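Local structure of GrgF (Penicillium sp. sh18, 6LZH) at residues Pro39-Pro50 against Leu65-Ala73; Gln108-Asn119 against Arg130-Ile141. The protein acts as a polyketide transferase of the alpha/beta hydrolase fold in the biosynthesis of gregatin A, whose fused polyketide chains it probably joins by Claisen condensation. All coordinates share one frame; numbering follows the deposited sequence.

Contact 1. Residues Pro39-Pro50 against Leu65-Ala73; sequences PGFNMPKDAILP and LYDPRGIGA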
loop_
_atom_site.group_PDB
_atom_site.type_symbol
_atom_site.label_atom_id
_atom_site.label_comp_id
_atom_site.label_asym_id
_atom_site.label_seq_id
_atom_site.Cartn_x
_atom_site.Cartn_y
_atom_site.Cartn_z
ATOM N N PRO A 39 10.146 11.821 -11.648
ATOM C CA PRO A 39 9.417 12.408 -12.779
ATOM C C PRO A 39 7.912 12.230 -12.669
ATOM O O PRO A 39 7.418 11.625 -11.706
ATOM C CB PRO A 39 9.988 11.643 -13.987
ATOM C CG PRO A 39 10.309 10.285 -13.422
ATOM C CD PRO A 39 10.726 10.503 -11.976
ATOM N N GLY A 40 7.179 12.734 -13.664
ATOM C CA GLY A 40 5.731 12.734 -13.626
ATOM C C GLY A 40 5.125 11.368 -13.916
ATOM O O GLY A 40 5.807 10.348 -14.044
ATOM N N PHE A 41 3.801 11.369 -14.026
ATOM C CA PHE A 41 3.031 10.128 -14.080
ATOM C C PHE A 41 3.389 9.296 -15.303
ATOM O O PHE A 41 3.255 9.753 -16.441
ATOM C CB PHE A 41 1.543 10.454 -14.092
ATOM C CG PHE A 41 0.666 9.248 -14.168
ATOM C CD1 PHE A 41 0.368 8.526 -13.015
ATOM C CD2 PHE A 41 0.130 8.833 -15.384
ATOM C CE1 PHE A 41 -0.444 7.411 -13.067
ATOM C CE2 PHE A 41 -0.687 7.707 -15.446
ATOM C CZ PHE A 41 -0.975 6.997 -14.276
ATOM N N ASN A 42 3.823 8.061 -15.065
ATOM C CA ASN A 42 4.118 7.103 -16.120
ATOM C C ASN A 42 5.207 7.601 -17.059
ATOM O O ASN A 42 5.275 7.167 -18.209
ATOM C CB ASN A 42 2.854 6.749 -16.921
ATOM C CG ASN A 42 2.978 5.411 -17.638
ATOM O OD1 ASN A 42 3.669 4.514 -17.165
ATOM N ND2 ASN A 42 2.333 5.289 -18.795
ATOM N N MET A 43 6.074 8.518 -16.585
ATOM C CA MET A 43 7.090 9.114 -17.438
ATOM C C MET A 43 8.496 8.674 -17.019
ATOM O O MET A 43 8.761 8.453 -15.832
ATOM C CB MET A 43 7.014 10.646 -17.390
ATOM C CG MET A 43 5.805 11.232 -18.136
ATOM S SD MET A 43 5.777 10.703 -19.882
ATOM C CE MET A 43 7.140 11.655 -20.571
ATOM N N PRO A 44 9.410 8.540 -17.973
ATOM C CA PRO A 44 10.819 8.312 -17.644
ATOM C C PRO A 44 11.488 9.625 -17.238
ATOM O O PRO A 44 10.888 10.696 -17.259
ATOM C CB PRO A 44 11.393 7.769 -18.955
ATOM C CG PRO A 44 10.607 8.505 -20.004
ATOM C CD PRO A 44 9.194 8.628 -19.432
ATOM N N LYS A 45 12.758 9.518 -16.862
ATOM C CA LYS A 45 13.551 10.658 -16.419
ATOM C C LYS A 45 13.871 11.642 -17.545
ATOM O O LYS A 45 14.366 12.744 -17.272
ATOM C CB LYS A 45 14.856 10.142 -15.826
ATOM C CG LYS A 45 15.735 9.531 -16.906
ATOM C CD LYS A 45 16.754 8.580 -16.343
ATOM C CE LYS A 45 17.616 8.005 -17.459
ATOM N NZ LYS A 45 16.802 7.098 -18.323
ATOM N N ASP A 46 13.583 11.279 -18.795
ATOM C CA ASP A 46 14.245 11.909 -19.940
ATOM C C ASP A 46 13.751 13.325 -20.232
ATOM O O ASP A 46 14.516 14.141 -20.758
ATOM C CB ASP A 46 14.064 11.013 -21.173
ATOM C CG ASP A 46 14.938 9.777 -21.117
ATOM O OD1 ASP A 46 14.746 8.960 -20.195
ATOM O OD2 ASP A 46 15.833 9.629 -21.982
ATOM N N ALA A 47 12.496 13.643 -19.934
ATOM C CA ALA A 47 11.917 14.917 -20.354
ATOM C C ALA A 47 11.840 15.900 -19.195
ATOM O O ALA A 47 11.422 15.532 -18.093
ATOM C CB ALA A 47 10.508 14.724 -20.926
ATOM N N ILE A 48 12.230 17.155 -19.473
ATOM C CA ILE A 48 12.072 18.328 -18.603
ATOM C C ILE A 48 13.044 18.310 -17.427
ATOM O O ILE A 48 13.787 19.276 -17.203
ATOM C CB ILE A 48 10.625 18.464 -18.085
ATOM C CG1 ILE A 48 9.616 18.453 -19.249
ATOM C CG2 ILE A 48 10.489 19.760 -17.289
ATOM C CD1 ILE A 48 8.159 18.666 -18.808
ATOM N N LEU A 49 13.015 17.234 -16.642
ATOM C CA LEU A 49 13.860 17.179 -15.453
ATOM C C LEU A 49 15.357 17.316 -15.741
ATOM O O LEU A 49 16.060 17.907 -14.900
ATOM C CB LEU A 49 13.588 15.882 -14.686
ATOM C CG LEU A 49 12.458 15.947 -13.649
ATOM C CD1 LEU A 49 11.123 16.241 -14.337
ATOM C CD2 LEU A 49 12.359 14.657 -12.866
ATOM N N PRO A 50 15.920 16.761 -16.823
ATOM C CA PRO A 50 17.385 16.869 -16.979
ATOM C C PRO A 50 17.895 18.301 -16.970
ATOM O O PRO A 50 18.941 18.579 -16.365
ATOM C CB PRO A 50 17.637 16.187 -18.332
ATOM C CG PRO A 50 16.544 15.182 -18.429
ATOM C CD PRO A 50 15.337 15.889 -17.865
ATOM N N LEU A 65 18.812 11.491 -11.058
ATOM C CA LEU A 65 17.567 11.443 -11.814
ATOM C C LEU A 65 17.437 10.033 -12.360
ATOM O O LEU A 65 18.281 9.605 -13.149
ATOM C CB LEU A 65 17.610 12.480 -12.946
ATOM C CG LEU A 65 16.479 12.597 -13.940
ATOM C CD1 LEU A 65 15.179 12.690 -13.186
ATOM C CD2 LEU A 65 16.696 13.827 -14.856
ATOM N N TYR A 66 16.405 9.300 -11.950
ATOM C CA TYR A 66 16.352 7.897 -12.336
ATOM C C TYR A 66 14.971 7.474 -12.817
ATOM O O TYR A 66 13.964 8.131 -12.546
ATOM C CB TYR A 66 16.830 6.998 -11.200
ATOM C CG TYR A 66 15.972 6.870 -9.961
ATOM C CD1 TYR A 66 14.849 6.044 -9.946
ATOM C CD2 TYR A 66 16.339 7.499 -8.782
ATOM C CE1 TYR A 66 14.097 5.886 -8.814
ATOM C CE2 TYR A 66 15.592 7.342 -7.617
ATOM C CZ TYR A 66 14.470 6.530 -7.640
ATOM O OH TYR A 66 13.714 6.357 -6.499
ATOM N N ASP A 67 14.956 6.376 -13.584
ATOM C CA ASP A 67 13.708 5.823 -14.088
ATOM C C ASP A 67 13.096 4.958 -12.998
ATOM O O ASP A 67 13.786 4.072 -12.465
ATOM C CB ASP A 67 13.932 4.996 -15.366
ATOM C CG ASP A 67 14.217 5.863 -16.587
ATOM O OD1 ASP A 67 13.569 6.914 -16.732
ATOM O OD2 ASP A 67 15.060 5.485 -17.424
ATOM N N PRO A 68 11.858 5.216 -12.588
ATOM C CA PRO A 68 11.214 4.349 -11.597
ATOM C C PRO A 68 11.068 2.933 -12.134
ATOM O O PRO A 68 11.266 2.655 -13.318
ATOM C CB PRO A 68 9.848 5.011 -11.370
ATOM C CG PRO A 68 10.029 6.431 -11.833
ATOM C CD PRO A 68 11.006 6.360 -12.965
ATOM N N ARG A 69 10.731 2.021 -11.225
ATOM C CA ARG A 69 10.475 0.639 -11.588
ATOM C C ARG A 69 9.560 0.542 -12.800
ATOM O O ARG A 69 8.519 1.202 -12.859
ATOM C CB ARG A 69 9.823 -0.082 -10.405
ATOM C CG ARG A 69 9.830 -1.577 -10.564
ATOM C CD ARG A 69 8.587 -2.103 -11.236
ATOM N NE ARG A 69 7.423 -2.080 -10.363
ATOM C CZ ARG A 69 6.219 -2.479 -10.752
ATOM N NH1 ARG A 69 5.189 -2.440 -9.908
ATOM N NH2 ARG A 69 6.045 -2.904 -12.000
ATOM N N GLY A 70 9.940 -0.313 -13.749
ATOM C CA GLY A 70 9.065 -0.627 -14.868
ATOM C C GLY A 70 8.990 0.454 -15.919
ATOM O O GLY A 70 8.096 0.429 -16.762
ATOM N N ILE A 71 9.900 1.419 -15.884
ATOM C CA ILE A 71 9.859 2.588 -16.753
ATOM C C ILE A 71 11.237 2.775 -17.372
ATOM O O ILE A 71 12.247 2.502 -16.717
ATOM C CB ILE A 71 9.445 3.846 -15.949
ATOM C CG1 ILE A 71 8.024 3.700 -15.393
ATOM C CG2 ILE A 71 9.605 5.107 -16.772
ATOM C CD1 ILE A 71 6.931 4.007 -16.401
ATOM N N GLY A 72 11.279 3.217 -18.634
ATOM C CA GLY A 72 12.536 3.681 -19.206
ATOM C C GLY A 72 13.582 2.582 -19.217
ATOM O O GLY A 72 13.327 1.463 -19.665
ATOM N N ALA A 73 14.761 2.885 -18.673
ATOM C CA ALA A 73 15.885 1.954 -18.630
ATOM C C ALA A 73 15.891 1.039 -17.405
ATOM O O ALA A 73 16.768 0.175 -17.307
ATOM C CB ALA A 73 17.202 2.734 -18.681
#
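Lys45 holds the carboxylate of Asp67 through its backbone N and through its side-chain ammonium. The backbone N gives a nearly straight bond to Asp67 OD1 (2.7 Å, 166° at the hydrogen), met almost head-on along the C-O bond, while NZ of Lys45 forms a salt bridge with Asp67 OD2 (2.5 Å). CG of Lys45 stands between the backbone N and the carbonyl carbon (chi1 68°), and the final bend at chi4 places NZ above the carboxylate plane. Ala73 N reaches the same OD2 from the opposite face (2.9 Å), so three N-H groups fix the rotation of the carboxylate. Asp46 OD1 adds a weak, longer link to Lys45 NZ, and the indole of Trp24 gives this ammonium a cation-pi partner.

Apolar contacts flank the charged group. Leu65 CG packs tightly against Lys45 CB (3.5 Å), and its two methyls divide between neighbours: CD1 presses on Leu49 CD2 (3.5 Å), CD2 on Pro50 CG (3.8 Å). Further along, Ile71 CG2 lies against Pro44 CB, and its CD1 approaches Asn42 OD1, which bonds to Asn80 ND2. Pro39 CG packs on Pro68 CD. These contacts tie together the loops that follow two adjacent parallel strands, 32-38 and 62-66, within a beta-alpha-beta unit of the alpha/beta hydrolase fold.

Contact 2. Residues Gln108-Asn119 against Arg130-Ile141; sequences QIALWGLCFGGN and RVAAAIAVAPLI
Trp112 and Leu114 point to the same side of the sheet as Ile135 and Val137, where strands 108-114 and 133-137 run parallel, 12° apart, at the start and end of a beta-alpha-beta unit carrying the nucleophile elbow of the alpha/beta hydrolase fold. The indole of Trp112 has its CG anti to the backbone N (chi1 -178°), which leans the ring towards the C-terminal ends of the strands, its CD1-NE1 side turned to the neighbouring strand: CD1 meets Ile135 CG2 (3.8 Å), and Val137 CG2 approaches the ring obliquely, closest to CZ2 (3.8 Å). Gln284 OE1 takes the indole N-H from outside. With the indole cut back to an alanine, a gap beside Ile135 and Val137 would probably open, and Gln284 would lose this donor. The other methyl of Val137, CG1, packs obliquely on Leu114 CD1 (3.7 Å). On the reverse side Leu111 crosses Val131 at about a right angle, its CG against CG1.

Backbone bonds alternate along the strands, ending with Cys115 N on Val137 O (2.9 Å). At the elbow Cys115 has a positive phi (62°), and its thiol faces active-site His269. A CB on Gly113 would clash with Gly117 O, and one on Gly118 would crowd Pro139 and Ala136. Cys115 O accepts Leu140 N and Gly118 N from opposite faces. Beyond it the amide of Asn119, whose OD1 is held by Trp218, sends ND2 to Leu140 O (3.0 Å) in the carbonyl plane, while one water bridges ND2 and Ile141 O.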
loop_
_atom_site.group_PDB
_atom_site.type_symbol
_atom_site.label_atom_id
_atom_site.label_comp_id
_atom_site.label_asym_id
_atom_site.label_seq_id
_atom_site.Cartn_x
_atom_site.Cartn_y
_atom_site.Cartn_z
ATOM N N GLN A 108 22.514 16.661 3.828
ATOM C CA GLN A 108 21.982 17.606 2.847
ATOM C C GLN A 108 21.406 16.869 1.643
ATOM O O GLN A 108 21.617 17.256 0.491
ATOM C CB GLN A 108 23.049 18.604 2.397
ATOM C CG GLN A 108 23.720 19.347 3.561
ATOM C CD GLN A 108 24.744 20.345 3.093
ATOM O OE1 GLN A 108 25.545 20.059 2.199
ATOM N NE2 GLN A 108 24.741 21.531 3.704
ATOM N N ILE A 109 20.666 15.800 1.882
ATOM C CA ILE A 109 20.043 15.040 0.805
ATOM C C ILE A 109 18.575 15.412 0.770
ATOM O O ILE A 109 17.845 15.161 1.736
ATOM C CB ILE A 109 20.227 13.531 0.994
ATOM C CG1 ILE A 109 21.716 13.185 0.867
ATOM C CG2 ILE A 109 19.392 12.771 -0.045
ATOM C CD1 ILE A 109 22.042 11.725 1.133
ATOM N N ALA A 110 18.152 16.017 -0.331
ATOM C CA ALA A 110 16.776 16.453 -0.506
ATOM C C ALA A 110 16.085 15.603 -1.572
ATOM O O ALA A 110 16.727 14.942 -2.388
ATOM C CB ALA A 110 16.735 17.945 -0.869
ATOM N N LEU A 111 14.757 15.582 -1.523
ATOM C CA LEU A 111 13.936 14.926 -2.527
ATOM C C LEU A 111 13.149 15.986 -3.282
ATOM O O LEU A 111 12.676 16.955 -2.681
ATOM C CB LEU A 111 12.959 13.932 -1.883
ATOM C CG LEU A 111 13.550 12.816 -1.013
ATOM C CD1 LEU A 111 12.422 11.910 -0.497
ATOM C CD2 LEU A 111 14.596 12.027 -1.808
ATOM N N TRP A 112 12.968 15.769 -4.581
ATOM C CA TRP A 112 12.250 16.698 -5.446
ATOM C C TRP A 112 11.405 15.867 -6.396
ATOM O O TRP A 112 11.877 14.871 -6.936
ATOM C CB TRP A 112 13.249 17.578 -6.217
ATOM C CG TRP A 112 12.719 18.651 -7.156
ATOM C CD1 TRP A 112 12.761 20.015 -6.957
ATOM C CD2 TRP A 112 12.174 18.459 -8.462
ATOM N NE1 TRP A 112 12.225 20.674 -8.043
ATOM C CE2 TRP A 112 11.860 19.744 -8.982
ATOM C CE3 TRP A 112 11.897 17.328 -9.240
ATOM C CZ2 TRP A 112 11.296 19.920 -10.250
ATOM C CZ3 TRP A 112 11.323 17.509 -10.503
ATOM C CH2 TRP A 112 11.036 18.788 -10.989
ATOM N N GLY A 113 10.164 16.258 -6.611
ATOM C CA GLY A 113 9.295 15.478 -7.478
ATOM C C GLY A 113 8.321 16.354 -8.224
ATOM O O GLY A 113 7.803 17.336 -7.681
ATOM N N LEU A 114 8.040 15.971 -9.474
ATOM C CA LEU A 114 7.066 16.655 -10.317
ATOM C C LEU A 114 5.869 15.738 -10.545
ATOM O O LEU A 114 6.029 14.561 -10.880
ATOM C CB LEU A 114 7.694 17.045 -11.662
ATOM C CG LEU A 114 6.741 17.601 -12.721
ATOM C CD1 LEU A 114 6.136 18.960 -12.286
ATOM C CD2 LEU A 114 7.452 17.746 -14.047
ATOM N N CYS A 115 4.667 16.274 -10.360
ATOM C CA CYS A 115 3.422 15.570 -10.701
ATOM C C CYS A 115 3.351 14.303 -9.853
ATOM O O CYS A 115 3.403 14.399 -8.613
ATOM C CB CYS A 115 3.391 15.373 -12.226
ATOM S SG CYS A 115 1.934 14.451 -12.858
ATOM N N PHE A 116 3.200 13.103 -10.427
ATOM C CA PHE A 116 3.156 11.898 -9.609
ATOM C C PHE A 116 4.441 11.734 -8.803
ATOM O O PHE A 116 4.405 11.208 -7.688
ATOM C CB PHE A 116 2.908 10.675 -10.490
ATOM C CG PHE A 116 2.819 9.391 -9.689
ATOM C CD1 PHE A 116 1.638 9.030 -9.090
ATOM C CD2 PHE A 116 3.924 8.566 -9.539
ATOM C CE1 PHE A 116 1.538 7.865 -8.357
ATOM C CE2 PHE A 116 3.834 7.402 -8.806
ATOM C CZ PHE A 116 2.647 7.052 -8.215
ATOM N N GLY A 117 5.578 12.176 -9.348
ATOM C CA GLY A 117 6.824 12.146 -8.602
ATOM C C GLY A 117 6.779 12.973 -7.328
ATOM O O GLY A 117 7.490 12.655 -6.368
ATOM N N GLY A 118 5.918 13.996 -7.290
ATOM C CA GLY A 118 5.775 14.808 -6.098
ATOM C C GLY A 118 4.958 14.124 -5.033
ATOM O O GLY A 118 5.202 14.324 -3.843
ATOM N N ASN A 119 3.989 13.309 -5.446
ATOM C CA ASN A 119 3.270 12.454 -4.511
ATOM C C ASN A 119 4.236 11.482 -3.839
ATOM O O ASN A 119 4.304 11.400 -2.611
ATOM C CB ASN A 119 2.162 11.715 -5.265
ATOM C CG ASN A 119 1.335 10.784 -4.376
ATOM O OD1 ASN A 119 1.860 9.875 -3.750
ATOM N ND2 ASN A 119 0.023 10.996 -4.363
ATOM N N ARG A 130 16.194 10.484 7.225
ATOM C CA ARG A 130 17.486 10.803 6.632
ATOM C C ARG A 130 17.373 11.884 5.566
ATOM O O ARG A 130 18.394 12.449 5.170
ATOM C CB ARG A 130 18.125 9.549 6.023
ATOM C CG ARG A 130 18.277 8.384 7.030
ATOM C CD ARG A 130 18.664 7.100 6.309
ATOM N NE ARG A 130 17.677 6.765 5.283
ATOM C CZ ARG A 130 17.878 5.877 4.314
ATOM N NH1 ARG A 130 19.033 5.209 4.243
ATOM N NH2 ARG A 130 16.918 5.654 3.420
ATOM N N VAL A 131 16.164 12.185 5.096
ATOM C CA VAL A 131 15.959 13.218 4.086
ATOM C C VAL A 131 15.989 14.574 4.779
ATOM O O VAL A 131 15.324 14.770 5.805
ATOM C CB VAL A 131 14.627 12.978 3.345
ATOM C CG1 VAL A 131 14.259 14.157 2.457
ATOM C CG2 VAL A 131 14.702 11.668 2.543
ATOM N N ALA A 132 16.761 15.516 4.229
ATOM C CA ALA A 132 16.903 16.816 4.864
ATOM C C ALA A 132 15.804 17.792 4.470
ATOM O O ALA A 132 15.506 18.709 5.241
ATOM C CB ALA A 132 18.272 17.416 4.534
ATOM N N ALA A 133 15.177 17.595 3.309
ATOM C CA ALA A 133 14.189 18.535 2.778
ATOM C C ALA A 133 13.503 17.874 1.595
ATOM O O ALA A 133 14.067 16.983 0.963
ATOM C CB ALA A 133 14.840 19.867 2.351
ATOM N N ALA A 134 12.281 18.324 1.297
ATOM C CA ALA A 134 11.507 17.747 0.208
ATOM C C ALA A 134 10.786 18.858 -0.537
ATOM O O ALA A 134 10.248 19.773 0.093
ATOM C CB ALA A 134 10.481 16.720 0.717
ATOM N N ILE A 135 10.768 18.769 -1.875
ATOM C CA ILE A 135 10.045 19.714 -2.729
ATOM C C ILE A 135 9.100 18.939 -3.636
ATOM O O ILE A 135 9.534 18.032 -4.362
ATOM C CB ILE A 135 11.002 20.565 -3.584
ATOM C CG1 ILE A 135 11.965 21.372 -2.694
ATOM C CG2 ILE A 135 10.174 21.469 -4.538
ATOM C CD1 ILE A 135 13.146 22.010 -3.501
ATOM N N ALA A 136 7.816 19.310 -3.616
ATOM C CA ALA A 136 6.815 18.726 -4.503
ATOM C C ALA A 136 6.314 19.800 -5.463
ATOM O O ALA A 136 5.800 20.835 -5.032
ATOM C CB ALA A 136 5.650 18.127 -3.703
ATOM N N VAL A 137 6.478 19.559 -6.758
ATOM C CA VAL A 137 6.035 20.483 -7.796
ATOM C C VAL A 137 4.804 19.909 -8.476
ATOM O O VAL A 137 4.861 18.816 -9.055
ATOM C CB VAL A 137 7.145 20.747 -8.823
ATOM C CG1 VAL A 137 6.620 21.679 -9.884
ATOM C CG2 VAL A 137 8.405 21.297 -8.140
ATOM N N ALA A 138 3.693 20.674 -8.439
ATOM C CA ALA A 138 2.402 20.289 -8.976
ATOM C C ALA A 138 2.065 18.825 -8.673
ATOM O O ALA A 138 1.774 18.060 -9.605
ATOM C CB ALA A 138 2.357 20.567 -10.477
ATOM N N PRO A 139 2.086 18.396 -7.402
ATOM C CA PRO A 139 1.919 16.964 -7.112
ATOM C C PRO A 139 0.541 16.445 -7.480
ATOM O O PRO A 139 -0.473 17.125 -7.302
ATOM C CB PRO A 139 2.147 16.876 -5.601
ATOM C CG PRO A 139 1.817 18.256 -5.075
ATOM C CD PRO A 139 2.357 19.174 -6.176
ATOM N N LEU A 140 0.515 15.215 -7.995
ATOM C CA LEU A 140 -0.743 14.529 -8.284
ATOM C C LEU A 140 -1.247 13.923 -6.979
ATOM O O LEU A 140 -0.556 13.102 -6.373
ATOM C CB LEU A 140 -0.521 13.455 -9.353
ATOM C CG LEU A 140 -1.559 12.382 -9.708
ATOM C CD1 LEU A 140 -2.969 12.937 -9.732
ATOM C CD2 LEU A 140 -1.200 11.815 -11.077
ATOM N N ILE A 141 -2.414 14.365 -6.519
ATOM C CA ILE A 141 -2.904 13.995 -5.192
ATOM C C ILE A 141 -3.901 12.841 -5.259
ATOM O O ILE A 141 -3.876 11.943 -4.412
ATOM C CB ILE A 141 -3.526 15.219 -4.480
ATOM C CG1 ILE A 141 -2.489 16.322 -4.255
ATOM C CG2 ILE A 141 -4.154 14.817 -3.154
ATOM C CD1 ILE A 141 -1.184 15.844 -3.636
HETATM O O HOH W 1 20.013 14.550 4.539
HETATM O O HOH W 2 -2.628 9.847 -3.135
#

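How the contacts relate
Contacts 1 and 2 both reach the central sheet, their centres about 14 Å apart, with strand 32-38 between strands 62-66 and 108-114. They meet directly at the active site. Gly40 CA packs on Cys115 CB (3.8 Å), Phe41 N lies 3.8 Å from Cys115 SG, and Phe41 CA touches Phe116 CB (3.6 Å). Away from the cysteine, Leu49 CG rests on Trp112 CZ3 (3.7 Å). Contact 2 supplies the active-site Cys115, its side chain about 3 Å from that of His269; the side chain of Asp240, the third active-site residue, lies about 4 Å from that of Ala138. Contact 1 adds the neighbouring loop, the side chain of Met43 about 7 Å from that of Cys115.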